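Local coordinates for oxidized polyvinyl alcohol hydrolase (Pseudomonas sp. VM15C, PDB 3WWC), which hydrolyses beta-diketones such as 4,6-nonanedione and carries out the second step of polyvinyl alcohol degradation by cleaving the oxidized polymer, at residues V64-T69 with I98-A103. The protein carries 1 engineered substitution. Sequence-based numbering, arbitrary orientation.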
# COMPACT_ATOMS: atom_id res chain seq x y z
N VAL A 64 2.80 12.55 -7.42
CA VAL A 64 2.22 12.43 -6.08
C VAL A 64 2.63 11.16 -5.41
O VAL A 64 2.67 10.09 -6.04
CB VAL A 64 0.68 12.49 -6.19
CG1 VAL A 64 -0.01 12.04 -4.88
CG2 VAL A 64 0.27 13.96 -6.51
N TRP A 65 2.91 11.29 -4.11
CA TRP A 65 3.24 10.15 -3.26
C TRP A 65 2.28 10.17 -2.08
O TRP A 65 2.22 11.18 -1.34
CB TRP A 65 4.70 10.28 -2.80
CG TRP A 65 5.15 9.28 -1.73
CD1 TRP A 65 5.90 9.57 -0.62
CD2 TRP A 65 5.01 7.83 -1.74
NE1 TRP A 65 6.24 8.41 0.04
CE2 TRP A 65 5.71 7.33 -0.62
CE3 TRP A 65 4.37 6.91 -2.60
CZ2 TRP A 65 5.79 5.96 -0.32
CZ3 TRP A 65 4.44 5.55 -2.31
CH2 TRP A 65 5.15 5.09 -1.19
N VAL A 66 1.56 9.07 -1.86
CA VAL A 66 0.60 8.93 -0.76
C VAL A 66 1.14 7.78 0.11
O VAL A 66 0.84 6.62 -0.12
CB VAL A 66 -0.82 8.58 -1.33
CG1 VAL A 66 -1.81 8.31 -0.24
CG2 VAL A 66 -1.30 9.77 -2.17
N PRO A 67 1.95 8.12 1.13
CA PRO A 67 2.52 7.11 2.01
C PRO A 67 1.61 6.79 3.16
O PRO A 67 0.95 7.68 3.74
CB PRO A 67 3.81 7.79 2.48
CG PRO A 67 3.39 9.26 2.58
CD PRO A 67 2.58 9.45 1.34
N MET A 68 1.58 5.51 3.51
CA MET A 68 0.75 5.05 4.63
C MET A 68 1.55 4.32 5.66
O MET A 68 2.33 3.43 5.33
CB MET A 68 -0.35 4.13 4.11
CG MET A 68 -1.30 4.91 3.24
SD MET A 68 -2.56 3.86 2.45
CE MET A 68 -1.62 3.06 1.25
N THR A 69 1.33 4.66 6.93
CA THR A 69 1.96 3.96 8.02
C THR A 69 1.29 2.60 8.23
O THR A 69 0.34 2.22 7.52
CB THR A 69 1.86 4.83 9.29
OG1 THR A 69 2.74 4.27 10.28
CG2 THR A 69 0.42 4.89 9.83
N ILE A 98 1.04 13.44 0.07
CA ILE A 98 -0.31 13.61 0.62
C ILE A 98 -0.52 12.36 1.45
O ILE A 98 -0.77 11.27 0.91
CB ILE A 98 -1.33 13.71 -0.51
CG1 ILE A 98 -0.93 14.81 -1.52
CG2 ILE A 98 -2.70 14.02 0.11
CD1 ILE A 98 -1.87 14.81 -2.74
N ALA A 99 -0.41 12.51 2.79
CA ALA A 99 -0.38 11.38 3.72
C ALA A 99 -1.62 11.30 4.54
O ALA A 99 -1.88 12.18 5.37
CB ALA A 99 0.84 11.58 4.65
N PRO A 100 -2.39 10.25 4.38
CA PRO A 100 -3.63 10.12 5.15
C PRO A 100 -3.42 9.63 6.56
O PRO A 100 -2.52 8.84 6.81
CB PRO A 100 -4.44 9.07 4.35
CG PRO A 100 -3.30 8.15 3.76
CD PRO A 100 -2.23 9.16 3.36
N VAL A 101 -4.25 10.12 7.47
CA VAL A 101 -4.24 9.66 8.88
C VAL A 101 -5.24 8.51 8.95
O VAL A 101 -6.31 8.55 8.31
CB VAL A 101 -4.65 10.82 9.80
CG1 VAL A 101 -4.76 10.36 11.28
CG2 VAL A 101 -3.58 11.92 9.67
N ARG A 102 -4.93 7.49 9.74
CA ARG A 102 -5.80 6.32 9.90
C ARG A 102 -7.11 6.72 10.61
O ARG A 102 -7.10 7.56 11.53
CB ARG A 102 -5.08 5.24 10.72
CG ARG A 102 -3.86 4.67 10.00
CD ARG A 102 -2.98 3.77 10.90
NE ARG A 102 -2.39 4.63 11.91
CZ ARG A 102 -1.77 4.21 13.00
NH1 ARG A 102 -1.59 2.90 13.22
NH2 ARG A 102 -1.42 5.13 13.92
N ALA A 103 -8.23 6.14 10.17
CA ALA A 103 -9.52 6.47 10.78
C ALA A 103 -9.49 6.21 12.30
O ALA A 103 -9.98 7.05 13.09
CB ALA A 103 -10.60 5.60 10.10
O HOH W 1 -0.18 7.39 7.41
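W65 and I98 share a direct backbone hydrogen bond, I98 N to W65 O at 2.9 Å, between neighbouring parallel strands in the central sheet of the alpha/beta-hydrolase fold; W65 also bonds T96, one step earlier. The next two bonds of the parallel pattern, residue 67 N to I98 O and residue 100 N to P67 O, cannot form because both donors are prolines. Ring methylenes fill in: P100 CD sits 3.5 Å from P67 O. Buried I98 O, lacking a conventional partner, receives a CA-H...O contact from V66 CA at 3.2 Å.

The tight part lies here. Under helix 148-160, beta-branched V66, suited to a strand, turns CG1 anti to its amide nitrogen (chi1 175°), laying this methyl 3.7 Å from P100 CD; beyond it, flexible M68 fits CG against P100 CG. Toward helix 75-80, compact A99 leaves room for P67 CG.

Beyond M68 and P100 the chains diverge, and a water bridges T69 N and P100 O. Threonine offers R102 a methyl, CG2 over one guanidinium face and 3.5 Å from NE, and E73 O a hydroxyl; R102, bent at chi3, still reaches R112 O through NH2. T69's side chain lies about 8 Å from that of A177, the engineered position of the probable charge relay. Past the I98-W65 bond, then, apolar and C-H...O contacts hold these strand ends, with water bridging where they separate.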